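Local coordinates for protein tryptophane-5-halogenase (PDB 5UAO) that chlorinates the indole of tryptophan at C5 within a lanthipeptide on the route to NAI-107, as an FAD-dependent halogenase, at residues 145-150 with 493-498; 238-243 with 327-332. All coordinates share one frame; numbering follows the deposited sequence.

Contact 1 (145-150 with 493-498) and contact 2 (238-243 with 327-332) lie on opposite sides of the chain's centre, their own centres about 43 Å apart and their nearest atoms about 23 Å, so neither touches the other. In sequence, both segments of contact 2 fall within the 342 residues that separate the two halves of contact 1. The pair also differs in kind: contact 1 is a buried meeting of two helices through a methionine set against an alanine and the aliphatic part of an arginine, whereas contact 2 is an ion pair at the surface. Contact 2 is near the cofactor, with the side chain of Arg329 about 9 Å from the bound FAD.

Contact 1 of 2, residues 145-150 with 493-498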
ATOM      1  N   GLN A 145     -12.277  -6.802 -23.418  1.00 26.43           N
ATOM      2  CA  GLN A 145     -13.584  -6.819 -22.813  1.00 27.65           C
ATOM      3  C   GLN A 145     -14.359  -5.567 -23.172  1.00 26.74           C
ATOM      4  O   GLN A 145     -15.603  -5.590 -23.293  1.00 25.52           O
ATOM      5  CB  GLN A 145     -13.509  -6.955 -21.299  1.00 31.11           C
ATOM      6  CG  GLN A 145     -13.491  -8.355 -20.770  1.00 32.49           C
ATOM      7  CD  GLN A 145     -13.541  -8.387 -19.243  1.00 31.62           C
ATOM      8  OE1 GLN A 145     -13.217  -7.393 -18.556  1.00 31.74           O
ATOM      9  NE2 GLN A 145     -13.894  -9.553 -18.703  1.00 33.35           N
ATOM     10  N   ALA A 146     -13.647  -4.460 -23.366  1.00 26.66           N
ATOM     11  CA  ALA A 146     -14.348  -3.231 -23.799  1.00 26.56           C
ATOM     12  C   ALA A 146     -14.984  -3.446 -25.138  1.00 29.07           C
ATOM     13  O   ALA A 146     -16.108  -2.981 -25.358  1.00 26.80           O
ATOM     14  CB  ALA A 146     -13.442  -2.027 -23.835  1.00 26.22           C
ATOM     15  N   MET A 147     -14.283  -4.144 -26.037  1.00 28.18           N
ATOM     16  CA  MET A 147     -14.863  -4.513 -27.369  1.00 29.88           C
ATOM     17  C   MET A 147     -15.978  -5.589 -27.281  1.00 29.20           C
ATOM     18  O   MET A 147     -16.977  -5.526 -27.966  1.00 32.26           O
ATOM     19  CB  MET A 147     -13.773  -4.960 -28.334  1.00 30.41           C
ATOM     20  CG  MET A 147     -12.751  -3.896 -28.683  1.00 35.99           C
ATOM     21  SD  MET A 147     -11.362  -4.593 -29.588  1.00 33.00           S
ATOM     22  CE  MET A 147     -10.349  -3.150 -29.826  1.00 33.16           C
ATOM     23  N   LEU A 148     -15.827  -6.572 -26.408  1.00 27.94           N
ATOM     24  CA  LEU A 148     -16.929  -7.517 -26.172  1.00 28.98           C
ATOM     25  C   LEU A 148     -18.192  -6.805 -25.678  1.00 27.98           C
ATOM     26  O   LEU A 148     -19.307  -6.983 -26.209  1.00 25.28           O
ATOM     27  CB  LEU A 148     -16.448  -8.599 -25.213  1.00 30.80           C
ATOM     28  CG  LEU A 148     -15.450  -9.587 -25.846  1.00 32.67           C
ATOM     29  CD1 LEU A 148     -14.520 -10.182 -24.808  1.00 31.99           C
ATOM     30  CD2 LEU A 148     -16.294 -10.700 -26.490  1.00 33.85           C
ATOM     31  N   MET A 149     -18.002  -5.860 -24.758  1.00 25.93           N
ATOM     32  CA  MET A 149     -19.164  -5.086 -24.291  1.00 28.32           C
ATOM     33  C   MET A 149     -19.886  -4.277 -25.387  1.00 27.86           C
ATOM     34  O   MET A 149     -21.126  -4.307 -25.476  1.00 27.13           O
ATOM     35  CB  MET A 149     -18.773  -4.211 -23.109  1.00 26.49           C
ATOM     36  CG  MET A 149     -18.399  -4.973 -21.844  1.00 28.69           C
ATOM     37  SD  MET A 149     -18.153  -3.791 -20.449  1.00 34.98           S
ATOM     38  CE  MET A 149     -16.577  -3.494 -20.691  1.00 24.59           C
ATOM     39  N   THR A 150     -19.136  -3.545 -26.191  1.00 27.97           N
ATOM     40  CA  THR A 150     -19.776  -2.822 -27.304  1.00 30.66           C
ATOM     41  C   THR A 150     -20.379  -3.743 -28.399  1.00 28.55           C
ATOM     42  O   THR A 150     -21.306  -3.348 -29.093  1.00 26.58           O
ATOM     43  CB  THR A 150     -18.886  -1.745 -27.951  1.00 31.15           C
ATOM     44  OG1 THR A 150     -17.678  -2.336 -28.452  1.00 30.26           O
ATOM     45  CG2 THR A 150     -18.546  -0.661 -26.914  1.00 34.52           C
ATOM     46  N   ALA A 493      -7.002  -4.723 -33.981  1.00 41.96           N
ATOM     47  CA  ALA A 493      -7.672  -5.534 -35.021  1.00 42.24           C
ATOM     48  C   ALA A 493      -7.757  -7.014 -34.613  1.00 41.52           C
ATOM     49  O   ALA A 493      -8.802  -7.610 -34.774  1.00 45.90           O
ATOM     50  CB  ALA A 493      -6.972  -5.361 -36.349  1.00 44.80           C
ATOM     51  N   ALA A 494      -6.697  -7.582 -34.025  1.00 41.87           N
ATOM     52  CA  ALA A 494      -6.756  -8.942 -33.466  1.00 41.42           C
ATOM     53  C   ALA A 494      -7.880  -9.046 -32.432  1.00 46.01           C
ATOM     54  O   ALA A 494      -8.746  -9.937 -32.521  1.00 42.88           O
ATOM     55  CB  ALA A 494      -5.453  -9.325 -32.819  1.00 41.68           C
ATOM     56  N   ALA A 495      -7.890  -8.103 -31.476  1.00 44.79           N
ATOM     57  CA  ALA A 495      -8.950  -8.026 -30.453  1.00 41.50           C
ATOM     58  C   ALA A 495     -10.387  -7.878 -31.021  1.00 36.39           C
ATOM     59  O   ALA A 495     -11.300  -8.578 -30.558  1.00 37.61           O
ATOM     60  CB  ALA A 495      -8.655  -6.905 -29.451  1.00 39.71           C
ATOM     61  N   ARG A 496     -10.555  -6.981 -31.992  1.00 37.16           N
ATOM     62  CA  ARG A 496     -11.867  -6.740 -32.645  1.00 39.35           C
ATOM     63  C   ARG A 496     -12.362  -8.020 -33.287  1.00 40.95           C
ATOM     64  O   ARG A 496     -13.532  -8.368 -33.197  1.00 35.70           O
ATOM     65  CB  ARG A 496     -11.804  -5.637 -33.717  1.00 44.02           C
ATOM     66  CG  ARG A 496     -11.586  -4.227 -33.169  1.00 57.33           C
ATOM     67  CD  ARG A 496     -12.005  -3.082 -34.120  1.00 60.01           C
ATOM     68  NE  ARG A 496     -10.874  -2.238 -34.502  1.00 65.16           N
ATOM     69  CZ  ARG A 496     -10.048  -2.445 -35.537  1.00 64.99           C
ATOM     70  NH1 ARG A 496     -10.183  -3.465 -36.390  1.00 67.39           N
ATOM     71  NH2 ARG A 496      -9.076  -1.583 -35.743  1.00 80.51           N
ATOM     72  N   SER A 497     -11.438  -8.718 -33.931  1.00 42.20           N
ATOM     73  CA  SER A 497     -11.673 -10.051 -34.463  1.00 44.73           C
ATOM     74  C   SER A 497     -12.275 -11.025 -33.450  1.00 40.78           C
ATOM     75  O   SER A 497     -13.375 -11.568 -33.668  1.00 41.83           O
ATOM     76  CB  SER A 497     -10.365 -10.603 -35.003  1.00 52.07           C
ATOM     77  OG  SER A 497     -10.681 -11.686 -35.810  1.00 54.89           O
ATOM     78  N   LEU A 498     -11.572 -11.231 -32.349  1.00 39.50           N
ATOM     79  CA  LEU A 498     -12.084 -12.010 -31.261  1.00 42.46           C
ATOM     80  C   LEU A 498     -13.396 -11.480 -30.687  1.00 39.14           C
ATOM     81  O   LEU A 498     -14.265 -12.260 -30.303  1.00 38.37           O
ATOM     82  CB  LEU A 498     -11.057 -12.059 -30.115  1.00 47.22           C
ATOM     83  CG  LEU A 498      -9.867 -12.975 -30.226  1.00 42.16           C
ATOM     84  CD1 LEU A 498      -8.919 -12.787 -29.066  1.00 41.86           C
ATOM     85  CD2 LEU A 498     -10.365 -14.401 -30.320  1.00 44.83           C
TER
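Helices 144-151 and 485-501 meet with their backbones nearest at Met147 and Arg496, whose CA atoms are 6.5 Å apart. This is a tertiary contact between two helices of this flavin-dependent halogenase, one of them in the helix-rich C-terminal part of the chain; no hydrogen bond crosses between the segments, and 167 Å² is buried. Met147 is a knob in the hole formed by Ala492, Ala495, Arg496 and Ala499. Its CB points toward the other helix, and an extended chain beyond CG (chi2 170°, chi3 -179°) carries the sulfur across to Ala495 and Arg496. SD of Met147 lies 3.6 Å from CB of Ala495, an apolar contact, and 3.5 Å from the backbone N of Arg496. Arg496 starts away from Met147, yet its aliphatic root flanks the thioether, while NE of its guanidinium makes a long, weak ion pair with Glu141. On its far side, helix 144-151 rests Ala146 and Met149 on strand 116-119. The terminal methyl finishes the insertion: CE of Met147 sits 3.7 Å from CG of Arg496 and 4.1 Å from CB of Ala495.

Contact 2 of 2, residues 238-243 with 327-332; sequences LLEKAL and RFRSGR
A surface salt-bridge network of Glu240, Lys241 and Arg329 ties helix 237-242 to the link between strands 324-327 and 331-333, within the FAD-binding halogenase fold. The backbones stay well apart, the nearest CA atoms being those of Glu240 and Arg332 at 10.6 Å, and just 60 Å² is buried; two long side chains approaching from opposite directions bridge the gap. Glu240 has CG anti to the backbone N (chi1 -168°) and runs on extended, while Arg329 stays extended from CG to NE. They meet where NH2 of Arg329 lies 2.8 Å from OE1 of Glu240. The carboxylate oxygen sits at the guanidinium edge, near its plane, but the N-H...O angle of 117° makes the hydrogen bond within this salt bridge weak. The carboxylate and guanidinium planes are also 49° apart, and within the two segments NH2 alone bonds directly to the carboxylate. A water supplies the second link: it donates to OE2 of Glu240 at 2.9 Å and accepts from NH1 of Arg329 at 3.1 Å. Together the direct and water-mediated routes join both carboxylate oxygens to both terminal nitrogens.

OE1 of Glu240 also accepts a hydrogen bond from NE2 of His333, outside the two segments, and Arg329 makes a cation-pi contact with Phe247. These partners extend the link to strands 331-333 and 247-249, which pair in the small three-stranded antiparallel sheet. Two positive groups near one carboxylate would be expected to stabilise its negative charge. The second is Lys241, whose NZ is anchored on the carbonyl oxygen of Arg235 and forms a long salt bridge to OE2 of Glu240 at 3.7 Å.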
ATOM      1  N   LEU A 238     -26.092  -3.541  17.256  1.00 25.26           N
ATOM      2  CA  LEU A 238     -25.005  -3.750  18.175  1.00 24.54           C
ATOM      3  C   LEU A 238     -23.950  -2.689  18.106  1.00 27.48           C
ATOM      4  O   LEU A 238     -23.605  -2.087  19.155  1.00 24.93           O
ATOM      5  CB  LEU A 238     -24.390  -5.137  18.061  1.00 27.97           C
ATOM      6  CG  LEU A 238     -25.276  -6.357  18.328  1.00 30.01           C
ATOM      7  CD1 LEU A 238     -26.224  -6.627  17.189  1.00 32.08           C
ATOM      8  CD2 LEU A 238     -24.342  -7.544  18.541  1.00 30.20           C
ATOM      9  N   LEU A 239     -23.456  -2.420  16.890  1.00 25.97           N
ATOM     10  CA  LEU A 239     -22.304  -1.526  16.727  1.00 27.83           C
ATOM     11  C   LEU A 239     -22.623  -0.055  17.100  1.00 25.46           C
ATOM     12  O   LEU A 239     -21.963   0.606  17.998  1.00 29.29           O
ATOM     13  CB  LEU A 239     -21.838  -1.544  15.289  1.00 28.72           C
ATOM     14  CG  LEU A 239     -20.541  -0.774  15.045  1.00 27.24           C
ATOM     15  CD1 LEU A 239     -19.391  -1.629  15.505  1.00 28.77           C
ATOM     16  CD2 LEU A 239     -20.424  -0.412  13.548  1.00 24.34           C
ATOM     17  N   GLU A 240     -23.605   0.480  16.400  1.00 27.02           N
ATOM     18  CA  GLU A 240     -23.979   1.895  16.590  1.00 24.23           C
ATOM     19  C   GLU A 240     -24.843   2.039  17.822  1.00 28.28           C
ATOM     20  O   GLU A 240     -24.575   2.908  18.643  1.00 28.73           O
ATOM     21  CB  GLU A 240     -24.716   2.452  15.418  1.00 26.69           C
ATOM     22  CG  GLU A 240     -24.895   3.953  15.412  1.00 30.27           C
ATOM     23  CD  GLU A 240     -25.836   4.441  14.313  1.00 32.99           C
ATOM     24  OE1 GLU A 240     -25.608   4.200  13.079  1.00 30.91           O
ATOM     25  OE2 GLU A 240     -26.869   5.063  14.666  1.00 42.97           O
ATOM     26  N   LYS A 241     -25.888   1.263  17.950  1.00 28.46           N
ATOM     27  CA  LYS A 241     -26.880   1.600  18.969  1.00 33.61           C
ATOM     28  C   LYS A 241     -26.393   1.145  20.352  1.00 35.76           C
ATOM     29  O   LYS A 241     -26.365   1.937  21.257  1.00 33.22           O
ATOM     30  CB  LYS A 241     -28.250   1.033  18.692  1.00 33.24           C
ATOM     31  CG  LYS A 241     -28.886   1.431  17.363  1.00 38.32           C
ATOM     32  CD  LYS A 241     -29.072   2.930  17.218  1.00 46.24           C
ATOM     33  CE  LYS A 241     -30.216   3.239  16.243  1.00 51.13           C
ATOM     34  NZ  LYS A 241     -29.893   2.854  14.838  1.00 49.37           N
ATOM     35  N   ALA A 242     -25.975  -0.097  20.510  1.00 29.77           N
ATOM     36  CA  ALA A 242     -25.487  -0.556  21.813  1.00 31.77           C
ATOM     37  C   ALA A 242     -24.071  -0.035  22.211  1.00 30.93           C
ATOM     38  O   ALA A 242     -23.829   0.338  23.358  1.00 28.24           O
ATOM     39  CB  ALA A 242     -25.537  -2.071  21.916  1.00 30.14           C
ATOM     40  N   LEU A 243     -23.123  -0.075  21.283  1.00 29.01           N
ATOM     41  CA  LEU A 243     -21.755   0.265  21.607  1.00 29.57           C
ATOM     42  C   LEU A 243     -21.524   1.769  21.384  1.00 31.46           C
ATOM     43  O   LEU A 243     -20.485   2.283  21.773  1.00 28.12           O
ATOM     44  CB  LEU A 243     -20.812  -0.614  20.827  1.00 30.85           C
ATOM     45  CG  LEU A 243     -20.772  -2.068  21.299  1.00 30.84           C
ATOM     46  CD1 LEU A 243     -19.892  -2.991  20.458  1.00 33.33           C
ATOM     47  CD2 LEU A 243     -20.292  -2.175  22.747  1.00 32.81           C
ATOM     48  N   ARG A 327     -34.468   3.229   0.930  1.00 27.48           N
ATOM     49  CA  ARG A 327     -33.759   4.434   1.394  1.00 28.60           C
ATOM     50  C   ARG A 327     -32.425   4.018   1.966  1.00 25.29           C
ATOM     51  O   ARG A 327     -32.229   2.859   2.395  1.00 28.58           O
ATOM     52  CB  ARG A 327     -34.596   5.168   2.452  1.00 32.64           C
ATOM     53  CG  ARG A 327     -35.985   5.521   1.990  1.00 36.33           C
ATOM     54  CD  ARG A 327     -36.518   6.699   2.752  1.00 45.53           C
ATOM     55  NE  ARG A 327     -37.800   7.124   2.192  1.00 51.82           N
ATOM     56  CZ  ARG A 327     -37.994   8.125   1.347  1.00 47.74           C
ATOM     57  NH1 ARG A 327     -36.998   8.917   0.949  1.00 49.94           N
ATOM     58  NH2 ARG A 327     -39.235   8.363   0.942  1.00 51.12           N
ATOM     59  N   PHE A 328     -31.481   4.899   1.920  1.00 24.15           N
ATOM     60  CA  PHE A 328     -30.131   4.561   2.409  1.00 27.28           C
ATOM     61  C   PHE A 328     -29.372   5.783   2.782  1.00 27.52           C
ATOM     62  O   PHE A 328     -29.804   6.895   2.485  1.00 26.79           O
ATOM     63  CB  PHE A 328     -29.351   3.742   1.376  1.00 33.48           C
ATOM     64  CG  PHE A 328     -29.167   4.431   0.040  1.00 30.65           C
ATOM     65  CD1 PHE A 328     -28.141   5.366  -0.129  1.00 34.32           C
ATOM     66  CD2 PHE A 328     -30.012   4.173  -1.017  1.00 34.40           C
ATOM     67  CE1 PHE A 328     -27.944   5.980  -1.356  1.00 35.83           C
ATOM     68  CE2 PHE A 328     -29.804   4.773  -2.255  1.00 32.07           C
ATOM     69  CZ  PHE A 328     -28.797   5.700  -2.397  1.00 30.89           C
ATOM     70  N   ARG A 329     -28.204   5.591   3.408  1.00 27.71           N
ATOM     71  CA  ARG A 329     -27.303   6.704   3.650  1.00 26.49           C
ATOM     72  C   ARG A 329     -25.882   6.271   3.408  1.00 25.63           C
ATOM     73  O   ARG A 329     -25.513   5.106   3.617  1.00 31.87           O
ATOM     74  CB  ARG A 329     -27.506   7.252   5.035  1.00 29.48           C
ATOM     75  CG  ARG A 329     -27.168   6.249   6.145  1.00 30.79           C
ATOM     76  CD  ARG A 329     -27.165   6.980   7.506  1.00 32.26           C
ATOM     77  NE  ARG A 329     -26.809   6.070   8.579  1.00 33.82           N
ATOM     78  CZ  ARG A 329     -26.673   6.424   9.853  1.00 37.93           C
ATOM     79  NH1 ARG A 329     -26.820   7.688  10.243  1.00 38.47           N
ATOM     80  NH2 ARG A 329     -26.339   5.522  10.728  1.00 37.62           N
ATOM     81  N   SER A 330     -25.086   7.178   2.863  1.00 28.51           N
ATOM     82  CA  SER A 330     -23.712   6.880   2.456  1.00 27.72           C
ATOM     83  C   SER A 330     -22.794   7.334   3.551  1.00 25.87           C
ATOM     84  O   SER A 330     -22.828   8.501   3.978  1.00 23.61           O
ATOM     85  CB  SER A 330     -23.325   7.595   1.137  1.00 32.21           C
ATOM     86  OG  SER A 330     -24.075   7.060   0.061  1.00 40.66           O
ATOM     87  N   GLY A 331     -21.911   6.449   3.956  1.00 25.44           N
ATOM     88  CA  GLY A 331     -21.021   6.731   5.073  1.00 24.91           C
ATOM     89  C   GLY A 331     -20.559   5.478   5.709  1.00 26.46           C
ATOM     90  O   GLY A 331     -20.921   4.404   5.289  1.00 25.02           O
ATOM     91  N   ARG A 332     -19.705   5.627   6.703  1.00 26.16           N
ATOM     92  CA  ARG A 332     -19.217   4.498   7.456  1.00 26.06           C
ATOM     93  C   ARG A 332     -19.223   4.877   8.931  1.00 25.77           C
ATOM     94  O   ARG A 332     -19.220   6.037   9.262  1.00 29.27           O
ATOM     95  CB  ARG A 332     -17.828   4.080   7.028  1.00 25.77           C
ATOM     96  CG  ARG A 332     -16.739   5.109   7.260  1.00 27.28           C
ATOM     97  CD  ARG A 332     -15.365   4.447   7.157  1.00 27.18           C
ATOM     98  NE  ARG A 332     -14.299   5.457   7.235  1.00 27.19           N
ATOM     99  CZ  ARG A 332     -13.792   5.898   8.382  1.00 29.31           C
ATOM    100  NH1 ARG A 332     -14.141   5.365   9.557  1.00 29.41           N
ATOM    101  NH2 ARG A 332     -12.862   6.806   8.358  1.00 29.41           N
TER
HETATM  102  O   HOH W   1     -26.336   7.592  13.290  1.00 43.10           O